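Local coordinates for DNA topoisomerase 2-associated protein PAT1 (Saccharomyces cerevisiae, PDB 5LMG) that activates mRNA decapping and represses translation in yeast, its C-terminal domain directly binding the decapping enzyme Dcp2 and the exonuclease Xrn1, at residues A[48-53]-A[93-98]; A[55-60]-A[81-86]; A[133-138]-A[158-163]; A[186-191]-A[205-210]. The protein carries 2 engineered substitutions. All coordinates share one frame; numbering follows the deposited sequence.

Contact 1 (A[48-53]-A[93-98]); sequences KKFILE and VNPFIS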
# COMPACT_ATOMS: atom_id res chain seq x y z
N LYS A 48 4.82 -15.97 -22.55
CA LYS A 48 3.75 -16.56 -21.75
C LYS A 48 3.93 -18.05 -21.47
O LYS A 48 3.78 -18.47 -20.32
CB LYS A 48 2.37 -16.28 -22.37
CG LYS A 48 1.19 -16.58 -21.44
CD LYS A 48 -0.14 -16.30 -22.10
CE LYS A 48 -1.28 -16.54 -21.16
NZ LYS A 48 -2.58 -16.15 -21.76
N LYS A 49 4.26 -18.85 -22.51
CA LYS A 49 4.45 -20.30 -22.37
C LYS A 49 5.67 -20.67 -21.52
O LYS A 49 5.64 -21.68 -20.81
CB LYS A 49 4.48 -21.00 -23.74
CG LYS A 49 3.10 -21.16 -24.35
CD LYS A 49 3.13 -21.81 -25.73
CE LYS A 49 1.78 -21.73 -26.40
NZ LYS A 49 1.79 -22.40 -27.73
N PHE A 50 6.72 -19.83 -21.55
CA PHE A 50 7.94 -20.03 -20.77
C PHE A 50 7.69 -19.75 -19.27
O PHE A 50 8.11 -20.54 -18.43
CB PHE A 50 9.09 -19.17 -21.33
CG PHE A 50 10.31 -19.06 -20.44
CD1 PHE A 50 11.15 -20.16 -20.24
CD2 PHE A 50 10.63 -17.86 -19.82
CE1 PHE A 50 12.27 -20.06 -19.42
CE2 PHE A 50 11.76 -17.77 -18.99
CZ PHE A 50 12.57 -18.86 -18.80
N ILE A 51 6.97 -18.65 -18.96
CA ILE A 51 6.64 -18.25 -17.59
C ILE A 51 5.65 -19.27 -16.95
O ILE A 51 5.89 -19.72 -15.82
CB ILE A 51 6.17 -16.76 -17.51
CG1 ILE A 51 7.29 -15.76 -17.97
CG2 ILE A 51 5.62 -16.39 -16.13
CD1 ILE A 51 8.67 -15.77 -17.19
N LEU A 52 4.62 -19.70 -17.72
CA LEU A 52 3.65 -20.71 -17.27
C LEU A 52 4.33 -22.04 -16.98
O LEU A 52 3.95 -22.72 -16.02
CB LEU A 52 2.48 -20.87 -18.25
CG LEU A 52 1.49 -19.69 -18.32
CD1 LEU A 52 0.51 -19.88 -19.46
CD2 LEU A 52 0.75 -19.48 -17.01
N GLU A 53 5.40 -22.37 -17.75
CA GLU A 53 6.21 -23.57 -17.57
C GLU A 53 7.03 -23.44 -16.28
O GLU A 53 7.13 -24.40 -15.52
CB GLU A 53 7.13 -23.81 -18.78
CG GLU A 53 7.85 -25.15 -18.75
CD GLU A 53 9.04 -25.28 -19.69
OE1 GLU A 53 9.97 -24.43 -19.61
OE2 GLU A 53 9.08 -26.26 -20.47
N VAL A 93 13.03 -8.02 -18.16
CA VAL A 93 12.17 -8.15 -16.98
C VAL A 93 12.46 -9.54 -16.40
O VAL A 93 12.31 -10.55 -17.10
CB VAL A 93 10.66 -7.94 -17.29
CG1 VAL A 93 9.79 -8.23 -16.07
CG2 VAL A 93 10.39 -6.53 -17.81
N ASN A 94 12.93 -9.59 -15.14
CA ASN A 94 13.30 -10.84 -14.44
C ASN A 94 12.15 -11.89 -14.47
O ASN A 94 11.00 -11.53 -14.22
CB ASN A 94 13.76 -10.51 -13.01
CG ASN A 94 14.20 -11.71 -12.21
OD1 ASN A 94 13.41 -12.36 -11.54
ND2 ASN A 94 15.49 -12.01 -12.25
N PRO A 95 12.44 -13.19 -14.78
CA PRO A 95 11.37 -14.20 -14.83
C PRO A 95 10.51 -14.32 -13.56
O PRO A 95 9.32 -14.64 -13.67
CB PRO A 95 12.11 -15.50 -15.14
CG PRO A 95 13.36 -15.06 -15.84
CD PRO A 95 13.75 -13.79 -15.14
N PHE A 96 11.09 -14.04 -12.37
CA PHE A 96 10.34 -14.07 -11.10
C PHE A 96 9.26 -12.98 -11.09
O PHE A 96 8.14 -13.25 -10.65
CB PHE A 96 11.27 -13.96 -9.88
CG PHE A 96 10.54 -13.94 -8.56
CD1 PHE A 96 10.04 -15.12 -8.00
CD2 PHE A 96 10.32 -12.74 -7.89
CE1 PHE A 96 9.35 -15.10 -6.79
CE2 PHE A 96 9.63 -12.72 -6.67
CZ PHE A 96 9.15 -13.90 -6.13
N ILE A 97 9.60 -11.76 -11.56
CA ILE A 97 8.70 -10.60 -11.65
C ILE A 97 7.51 -10.94 -12.57
O ILE A 97 6.38 -10.65 -12.20
CB ILE A 97 9.46 -9.29 -12.06
CG1 ILE A 97 10.47 -8.85 -10.97
CG2 ILE A 97 8.51 -8.14 -12.45
CD1 ILE A 97 9.87 -8.33 -9.60
N SER A 98 7.78 -11.59 -13.71
CA SER A 98 6.71 -12.01 -14.64
C SER A 98 5.81 -13.11 -14.07
O SER A 98 4.61 -13.09 -14.34
CB SER A 98 7.29 -12.42 -15.98
OG SER A 98 7.54 -11.26 -16.75
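Ile51 of helix 48-70 reaches across to the first turn of the short helix 95-99 and meets Pro95 and Ser98, which lie one turn apart on it. Its CB bond heads toward that helix, and the two branches leaving CB take different parts of it. CG1, set anti to the carbonyl carbon (chi1 -62°), runs alongside Ser98 and lies 3.9 Å from Ser98 CB. CG2 takes the other direction and rests on the backbone of Ser98, with Ser98 C and Ser98 O both 3.9 Å from Ile51 CG2. At the tip, Ile51 CD1 drops between the two residues, 3.8 Å from Pro95 O and equally close to Ser98 CB. Phe50 adds a looser touch, the edge of its ring presenting CE2 to Pro95 CG at 4.5 Å. These are van der Waals contacts, in part with backbone atoms, and the hydroxyl of Ser98 is satisfied elsewhere, by Ser45 OG. Helix 95-99 starts from an N-cap, Asn94, whose OD1 accepts from Phe96 N at 3.0 Å; the N-H comes in from above the amide carbonyl plane, 44° out of it. Asn94 ND2 meanwhile binds His85 O. The contact closes the N-terminal start of helix 48-70 onto helix 95-99 within this all-helical part of the domain; Phe102 and Leu42 from loops also touch Ile51, and on the helix 95-99 side Phe96 leans on Ile124 of helix 118-130.

Contact 2 (A[55-60]-A[81-86]); sequences IETVYE and WEALHI. With EDO (1,2-ethanediol), chain E.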
# COMPACT_ATOMS: atom_id res chain seq x y z
N ILE A 55 6.27 -21.63 -13.59
CA ILE A 55 5.32 -21.73 -12.48
C ILE A 55 5.05 -23.22 -12.16
O ILE A 55 5.12 -23.59 -10.99
CB ILE A 55 4.01 -20.90 -12.74
CG1 ILE A 55 4.33 -19.38 -12.80
CG2 ILE A 55 2.95 -21.17 -11.65
CD1 ILE A 55 3.25 -18.49 -13.41
N GLU A 56 4.80 -24.05 -13.21
CA GLU A 56 4.55 -25.50 -13.08
C GLU A 56 5.73 -26.21 -12.41
O GLU A 56 5.52 -27.03 -11.52
CB GLU A 56 4.22 -26.17 -14.43
CG GLU A 56 2.93 -25.70 -15.10
CD GLU A 56 1.72 -25.49 -14.21
OE1 GLU A 56 1.30 -26.45 -13.52
OE2 GLU A 56 1.20 -24.35 -14.19
N THR A 57 6.97 -25.85 -12.82
CA THR A 57 8.22 -26.34 -12.24
C THR A 57 8.30 -25.95 -10.75
O THR A 57 8.57 -26.81 -9.92
CB THR A 57 9.42 -25.83 -13.07
OG1 THR A 57 9.30 -26.33 -14.40
CG2 THR A 57 10.77 -26.25 -12.49
N VAL A 58 8.00 -24.67 -10.42
CA VAL A 58 7.99 -24.16 -9.04
C VAL A 58 7.03 -24.98 -8.16
O VAL A 58 7.42 -25.41 -7.06
CB VAL A 58 7.73 -22.63 -8.94
CG1 VAL A 58 7.46 -22.20 -7.49
CG2 VAL A 58 8.90 -21.84 -9.52
N TYR A 59 5.79 -25.23 -8.65
CA TYR A 59 4.78 -26.05 -7.97
C TYR A 59 5.29 -27.48 -7.72
O TYR A 59 5.15 -27.98 -6.60
CB TYR A 59 3.44 -26.04 -8.74
CG TYR A 59 2.52 -24.92 -8.30
CD1 TYR A 59 2.82 -23.59 -8.62
CD2 TYR A 59 1.38 -25.17 -7.55
CE1 TYR A 59 2.00 -22.55 -8.19
CE2 TYR A 59 0.55 -24.13 -7.12
CZ TYR A 59 0.88 -22.82 -7.42
OH TYR A 59 0.09 -21.78 -6.98
N GLU A 60 5.93 -28.10 -8.73
CA GLU A 60 6.49 -29.46 -8.61
C GLU A 60 7.53 -29.52 -7.49
O GLU A 60 7.46 -30.42 -6.65
CB GLU A 60 7.10 -29.92 -9.93
CG GLU A 60 6.08 -30.37 -10.96
CD GLU A 60 6.61 -30.60 -12.37
OE1 GLU A 60 7.78 -30.24 -12.64
OE2 GLU A 60 5.83 -31.11 -13.21
N TRP A 81 14.80 -22.99 -5.29
CA TRP A 81 15.42 -21.67 -5.35
C TRP A 81 15.88 -21.37 -6.79
O TRP A 81 15.56 -20.31 -7.31
CB TRP A 81 16.58 -21.51 -4.34
CG TRP A 81 17.37 -20.23 -4.52
CD1 TRP A 81 18.62 -20.12 -5.06
CD2 TRP A 81 16.93 -18.89 -4.25
NE1 TRP A 81 19.00 -18.79 -5.10
CE2 TRP A 81 17.98 -18.02 -4.62
CE3 TRP A 81 15.75 -18.34 -3.72
CZ2 TRP A 81 17.89 -16.63 -4.46
CZ3 TRP A 81 15.67 -16.97 -3.54
CH2 TRP A 81 16.73 -16.12 -3.92
N GLU A 82 16.56 -22.33 -7.43
CA GLU A 82 17.05 -22.21 -8.80
C GLU A 82 15.91 -22.06 -9.82
O GLU A 82 16.05 -21.28 -10.77
CB GLU A 82 17.98 -23.38 -9.17
CG GLU A 82 19.40 -23.20 -8.66
CD GLU A 82 20.38 -24.25 -9.15
OE1 GLU A 82 20.73 -24.22 -10.35
OE2 GLU A 82 20.81 -25.08 -8.33
N ALA A 83 14.77 -22.75 -9.60
CA ALA A 83 13.57 -22.68 -10.45
C ALA A 83 12.86 -21.30 -10.42
O ALA A 83 11.99 -21.04 -11.25
CB ALA A 83 12.60 -23.79 -10.09
N LEU A 84 13.24 -20.41 -9.47
CA LEU A 84 12.68 -19.06 -9.31
C LEU A 84 13.33 -17.98 -10.20
O LEU A 84 12.70 -16.94 -10.44
CB LEU A 84 12.70 -18.62 -7.84
CG LEU A 84 11.81 -19.35 -6.83
CD1 LEU A 84 12.08 -18.84 -5.43
CD2 LEU A 84 10.33 -19.18 -7.14
N HIS A 85 14.59 -18.20 -10.65
CA HIS A 85 15.37 -17.32 -11.52
C HIS A 85 15.55 -15.89 -10.99
O HIS A 85 15.45 -14.93 -11.77
CB HIS A 85 14.78 -17.30 -12.95
CG HIS A 85 14.87 -18.61 -13.66
ND1 HIS A 85 14.05 -19.67 -13.33
CD2 HIS A 85 15.67 -18.98 -14.68
CE1 HIS A 85 14.38 -20.65 -14.14
NE2 HIS A 85 15.35 -20.29 -14.98
N ILE A 86 15.80 -15.73 -9.67
CA ILE A 86 15.99 -14.41 -9.05
C ILE A 86 17.34 -13.78 -9.48
O ILE A 86 17.36 -12.59 -9.83
CB ILE A 86 15.77 -14.45 -7.51
CG1 ILE A 86 14.30 -14.19 -7.18
CG2 ILE A 86 16.66 -13.46 -6.74
CD1 ILE A 86 13.59 -15.34 -6.74
C1 EDO E . 9.34 -31.90 -15.76
O1 EDO E . 10.60 -31.80 -16.40
C2 EDO E . 8.22 -31.56 -16.77
O2 EDO E . 6.95 -31.67 -16.14
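Val58 of helix 48-70 packs on Ala83 and Leu84, and its neighbour Thr57 on Ala83, within the type I beta turn from Glu82 to His85. This joins the long first helix of the helical PAT1 family domain, a member of the TPR clan, to the turn that follows the next short helix. Val58 does most through one methyl: with chi1 at 169°, CG1 lies anti to the backbone N and CG2 anti to the carbonyl carbon, which brings CG2 over the turn. There Val58 CG2 sits 3.6 Å from Ala83 O and 3.8 Å from Leu84 CD2. The CG1 methyl of Val58 also brushes Leu84 CD2, at 4.2 Å, and the two side chains cross at about a right angle. In Leu84, CD1 continues the chain (chi2 175°), and the other methyl, CD2, is the one that meets Val58. Thr57 uses its branches differently: CG2 touches Ala83 CB at 3.9 Å, while OG1 turns back along its own helix to bind Glu53 O. Ile112 of helix 103-114 touches both Val58 and Leu84, completing a small apolar cluster. His85, which leaves helical phi/psi with a positive phi, folds its ring over the turn: Glu82 O lies above one ring face, offset toward the rim, and Ala83 O stands in plane at the ring edge, where it receives a weak hydrogen bond from His85 ND1 of 3.2 Å at an N-H...O angle of 146°.

Contact 3 (A[133-138]-A[158-163]); sequences SHLQII and DLFQMI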
# COMPACT_ATOMS: atom_id res chain seq x y z
N SER A 133 8.29 -0.96 -10.92
CA SER A 133 7.57 -0.32 -12.03
C SER A 133 7.25 -1.29 -13.18
O SER A 133 6.34 -1.02 -13.96
CB SER A 133 8.33 0.91 -12.53
OG SER A 133 8.39 1.89 -11.50
N HIS A 134 7.97 -2.43 -13.24
CA HIS A 134 7.79 -3.49 -14.24
C HIS A 134 6.80 -4.57 -13.74
O HIS A 134 6.50 -5.52 -14.47
CB HIS A 134 9.14 -4.14 -14.59
CG HIS A 134 10.15 -3.22 -15.23
ND1 HIS A 134 9.89 -1.87 -15.41
CD2 HIS A 134 11.39 -3.50 -15.70
CE1 HIS A 134 10.98 -1.37 -15.97
NE2 HIS A 134 11.90 -2.31 -16.18
N LEU A 135 6.34 -4.44 -12.49
CA LEU A 135 5.41 -5.39 -11.88
C LEU A 135 4.02 -5.08 -12.42
O LEU A 135 3.55 -3.94 -12.32
CB LEU A 135 5.50 -5.30 -10.35
CG LEU A 135 5.00 -6.47 -9.50
CD1 LEU A 135 5.69 -7.78 -9.86
CD2 LEU A 135 5.20 -6.18 -8.04
N GLN A 136 3.42 -6.07 -13.11
CA GLN A 136 2.10 -5.94 -13.75
C GLN A 136 1.01 -5.45 -12.80
O GLN A 136 0.20 -4.63 -13.20
CB GLN A 136 1.69 -7.24 -14.45
CG GLN A 136 0.85 -7.03 -15.71
CD GLN A 136 1.48 -6.10 -16.74
OE1 GLN A 136 0.85 -5.13 -17.18
NE2 GLN A 136 2.71 -6.37 -17.15
N ILE A 137 1.05 -5.90 -11.52
CA ILE A 137 0.09 -5.51 -10.49
C ILE A 137 0.13 -4.01 -10.17
O ILE A 137 -0.91 -3.44 -9.81
CB ILE A 137 0.19 -6.40 -9.21
CG1 ILE A 137 -1.21 -6.60 -8.58
CG2 ILE A 137 1.23 -5.90 -8.20
CD1 ILE A 137 -2.13 -7.50 -9.41
N ILE A 138 1.30 -3.37 -10.35
CA ILE A 138 1.48 -1.93 -10.15
C ILE A 138 0.79 -1.20 -11.31
O ILE A 138 0.02 -0.28 -11.06
CB ILE A 138 2.99 -1.57 -10.02
CG1 ILE A 138 3.60 -2.16 -8.72
CG2 ILE A 138 3.25 -0.06 -10.18
CD1 ILE A 138 3.14 -1.55 -7.33
N ASP A 158 -6.48 -7.29 -5.28
CA ASP A 158 -6.86 -7.71 -3.93
C ASP A 158 -6.08 -8.98 -3.48
O ASP A 158 -5.67 -9.06 -2.32
CB ASP A 158 -8.39 -7.95 -3.83
CG ASP A 158 -9.28 -6.77 -4.19
OD1 ASP A 158 -8.78 -5.61 -4.18
OD2 ASP A 158 -10.48 -6.99 -4.45
N LEU A 159 -5.86 -9.93 -4.42
CA LEU A 159 -5.08 -11.16 -4.16
C LEU A 159 -3.62 -10.82 -3.82
O LEU A 159 -3.12 -11.29 -2.80
CB LEU A 159 -5.14 -12.16 -5.34
CG LEU A 159 -4.39 -13.50 -5.11
CD1 LEU A 159 -5.16 -14.41 -4.15
CD2 LEU A 159 -4.10 -14.21 -6.42
N PHE A 160 -2.95 -10.03 -4.68
CA PHE A 160 -1.57 -9.59 -4.49
C PHE A 160 -1.44 -8.87 -3.15
O PHE A 160 -0.51 -9.16 -2.40
CB PHE A 160 -1.13 -8.67 -5.64
CG PHE A 160 0.37 -8.45 -5.69
CD1 PHE A 160 0.98 -7.53 -4.85
CD2 PHE A 160 1.15 -9.15 -6.59
CE1 PHE A 160 2.36 -7.31 -4.91
CE2 PHE A 160 2.54 -8.94 -6.65
CZ PHE A 160 3.13 -8.02 -5.81
N GLN A 161 -2.40 -7.98 -2.83
CA GLN A 161 -2.47 -7.23 -1.58
C GLN A 161 -2.51 -8.16 -0.35
O GLN A 161 -1.70 -8.00 0.56
CB GLN A 161 -3.67 -6.27 -1.60
CG GLN A 161 -4.00 -5.54 -0.28
CD GLN A 161 -3.07 -4.39 0.04
OE1 GLN A 161 -2.64 -3.62 -0.83
NE2 GLN A 161 -2.77 -4.21 1.33
N MET A 162 -3.43 -9.13 -0.35
CA MET A 162 -3.67 -10.09 0.73
C MET A 162 -2.47 -11.03 0.99
O MET A 162 -2.10 -11.24 2.14
CB MET A 162 -4.96 -10.88 0.44
CG MET A 162 -5.37 -11.82 1.54
SD MET A 162 -6.63 -13.00 1.02
CE MET A 162 -5.65 -14.17 0.11
N ILE A 163 -1.89 -11.60 -0.08
CA ILE A 163 -0.81 -12.57 0.04
C ILE A 163 0.58 -11.92 0.15
O ILE A 163 1.25 -12.13 1.17
CB ILE A 163 -0.89 -13.63 -1.10
CG1 ILE A 163 -2.12 -14.54 -0.89
CG2 ILE A 163 0.42 -14.45 -1.22
CD1 ILE A 163 -2.45 -15.55 -2.02
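Ile137 and Phe160 are the backbone positions nearest each other where the start of helix 136-141, with the loop before it, meets helix 151-174; their CA atoms are 7.4 Å apart. The segment 133-138 turns from a loop into the short helix 136-141, with Leu135 at the N-cap position; Leu135 has an extended backbone, and its O accepts from Ile138 N in the first turn. Across from it, 158-163 is a stretch in the middle of the long helix 151-174. The two belong to the helical array of the PAT1 family domain, a member of the TPR clan. Phe160 reaches toward 133-138, its CB pointing that way and CG anti to the backbone N, chi1 -166°. Both Leu135 and Ile137 then meet the ring. Leu135 comes from the opposite direction, its CD2 meeting Phe160 CZ at 3.6 Å in an oblique approach. Ile137 is engaged along its length: CG1 touches Phe160 CB at 3.6 Å, and the chain passes on at an oblique angle to the Phe160 side chain. Its chi1 of -146° sets CG2 between the backbone N and the carbonyl carbon, an unfavourable place for a methyl, and this rotation places CG2 over the aromatic face. Ile106 of helix 103-114 and Ile202 of helix 201-216 also touch Phe160, so the phenyl is enclosed from several helices. Ile137 CG2 makes a CH-pi contact: it stands 3.4 Å from the centroid of the Phe160 ring, only 3° off the ring normal.

Contact 4 (A[186-191]-A[205-210]); sequences LQLIRN and NLITIL. With EDO (1,2-ethanediol), chain J.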
# COMPACT_ATOMS: atom_id res chain seq x y z
N LEU A 186 16.24 2.60 -0.61
CA LEU A 186 17.14 3.11 -1.65
C LEU A 186 16.87 2.40 -2.97
O LEU A 186 16.85 3.06 -4.00
CB LEU A 186 18.62 2.97 -1.24
CG LEU A 186 19.14 4.00 -0.24
CD1 LEU A 186 20.55 3.63 0.23
CD2 LEU A 186 19.12 5.41 -0.83
N GLN A 187 16.60 1.07 -2.93
CA GLN A 187 16.24 0.28 -4.12
C GLN A 187 14.98 0.86 -4.79
O GLN A 187 14.95 1.03 -6.00
CB GLN A 187 16.00 -1.21 -3.77
CG GLN A 187 17.26 -2.04 -3.53
CD GLN A 187 18.07 -2.35 -4.78
OE1 GLN A 187 17.54 -2.62 -5.86
NE2 GLN A 187 19.39 -2.37 -4.63
N LEU A 188 13.98 1.23 -3.97
CA LEU A 188 12.72 1.81 -4.42
C LEU A 188 12.91 3.20 -5.07
O LEU A 188 12.47 3.40 -6.20
CB LEU A 188 11.73 1.88 -3.24
CG LEU A 188 10.37 2.51 -3.51
CD1 LEU A 188 9.27 1.56 -3.18
CD2 LEU A 188 10.22 3.80 -2.72
N ILE A 189 13.58 4.12 -4.36
CA ILE A 189 13.80 5.51 -4.78
C ILE A 189 14.70 5.64 -6.03
O ILE A 189 14.42 6.47 -6.90
CB ILE A 189 14.33 6.32 -3.54
CG1 ILE A 189 13.28 6.34 -2.39
CG2 ILE A 189 14.74 7.74 -3.89
CD1 ILE A 189 13.92 6.54 -0.94
N ARG A 190 15.76 4.82 -6.12
CA ARG A 190 16.73 4.88 -7.22
C ARG A 190 16.30 4.21 -8.53
O ARG A 190 16.77 4.62 -9.59
CB ARG A 190 18.09 4.31 -6.78
CG ARG A 190 18.77 5.15 -5.73
CD ARG A 190 20.06 4.51 -5.27
NE ARG A 190 20.82 5.41 -4.42
CZ ARG A 190 21.78 5.02 -3.59
NH1 ARG A 190 22.11 3.74 -3.49
NH2 ARG A 190 22.44 5.92 -2.86
N ASN A 191 15.46 3.19 -8.46
CA ASN A 191 15.07 2.41 -9.65
C ASN A 191 13.66 2.69 -10.17
O ASN A 191 13.24 2.06 -11.15
CB ASN A 191 15.26 0.92 -9.36
CG ASN A 191 16.70 0.59 -9.06
OD1 ASN A 191 17.55 0.53 -9.95
ND2 ASN A 191 17.02 0.45 -7.78
N ASN A 205 0.91 1.28 -0.52
CA ASN A 205 0.95 0.39 0.64
C ASN A 205 2.36 -0.17 0.89
O ASN A 205 2.77 -0.27 2.04
CB ASN A 205 -0.08 -0.70 0.55
CG ASN A 205 -1.51 -0.22 0.69
OD1 ASN A 205 -1.80 0.92 1.08
ND2 ASN A 205 -2.45 -1.08 0.34
N LEU A 206 3.11 -0.50 -0.19
CA LEU A 206 4.49 -0.98 -0.05
C LEU A 206 5.39 0.11 0.54
O LEU A 206 6.23 -0.21 1.39
CB LEU A 206 5.06 -1.50 -1.38
CG LEU A 206 4.67 -2.92 -1.76
CD1 LEU A 206 4.94 -3.20 -3.23
CD2 LEU A 206 5.40 -3.93 -0.91
N ILE A 207 5.20 1.38 0.13
CA ILE A 207 5.98 2.51 0.65
C ILE A 207 5.66 2.70 2.14
O ILE A 207 6.59 2.79 2.94
CB ILE A 207 5.83 3.81 -0.20
CG1 ILE A 207 6.37 3.60 -1.64
CG2 ILE A 207 6.55 5.01 0.47
CD1 ILE A 207 5.82 4.57 -2.70
N THR A 208 4.35 2.67 2.52
CA THR A 208 3.89 2.80 3.91
C THR A 208 4.54 1.76 4.83
O THR A 208 4.98 2.12 5.92
CB THR A 208 2.36 2.76 3.99
OG1 THR A 208 1.83 3.67 3.05
CG2 THR A 208 1.83 3.08 5.41
N ILE A 209 4.60 0.48 4.37
CA ILE A 209 5.24 -0.63 5.09
C ILE A 209 6.73 -0.29 5.36
O ILE A 209 7.15 -0.40 6.50
CB ILE A 209 5.09 -1.97 4.32
CG1 ILE A 209 3.64 -2.50 4.41
CG2 ILE A 209 6.10 -3.02 4.82
CD1 ILE A 209 3.26 -3.37 3.27
N LEU A 210 7.50 0.12 4.32
CA LEU A 210 8.92 0.48 4.47
C LEU A 210 9.12 1.65 5.42
O LEU A 210 9.98 1.55 6.30
CB LEU A 210 9.63 0.77 3.12
CG LEU A 210 9.76 -0.37 2.09
CD1 LEU A 210 10.52 0.12 0.87
CD2 LEU A 210 10.48 -1.59 2.68
C1 EDO J . 0.22 -0.30 4.83
O1 EDO J . 0.82 -1.00 3.76
C2 EDO J . -1.14 0.25 4.34
O2 EDO J . -1.55 1.31 5.18
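Two helices of the PAT1 family domain, 178-191 and 201-216, meet here through apolar side chains, and Leu188 is the residue that projects from the first onto the second. Its CG lies anti to the backbone N (chi1 178°), carrying both methyls across to Ile207. Leu188 CD1 touches Ile207 CG1 at 3.9 Å and CD2 reaches the same carbon at 4.0 Å, so the forked leucine tip straddles Ile207 CG1. The two side chains cross at about a right angle. A looser touch, 4.5 Å, joins Leu188 CD1 to CD1 of Leu210, nearly one turn further along helix 201-216. Toward the C-terminal end of helix 178-191, Asn191 folds back on the helix: its ND2 donates to Gln187 O at 2.8 Å, nearly straight (164°), in the carbonyl plane and on a lone pair. At the other segment a 1,2-ethanediol, probably from the crystallisation liquor, gives a hydrogen bond from O1 to Asn205 O. Phe129 of helix 118-130 touches Leu188, Leu206 and Leu210, while Phe280 of helix 275-286 packs on Ile207 and helix 151-174 meets Leu206 and Ile209.

How the contacts relate
From the N terminus, helix 48-70 serves two contacts. Contact 2 closes first, bringing 81-86 back to 55-60, and it is nested inside the wider loop that contact 1 closes when 93-98 returns to 48-53. The two touch where Phe96 packs against Ile86. Contacts 3 and 4 then follow in series, each closing a separate loop further along. Contact 3 adjoins contact 1, where Ile97 and Val93 pack against Leu135 and His134. It meets contact 4 through Gln161 OE1 and Asn205 ND2, 2.8 Å apart, so helices 151-174 and 201-216 are joined. Contacts 2 and 4 stand farthest apart, their centres about 26 Å.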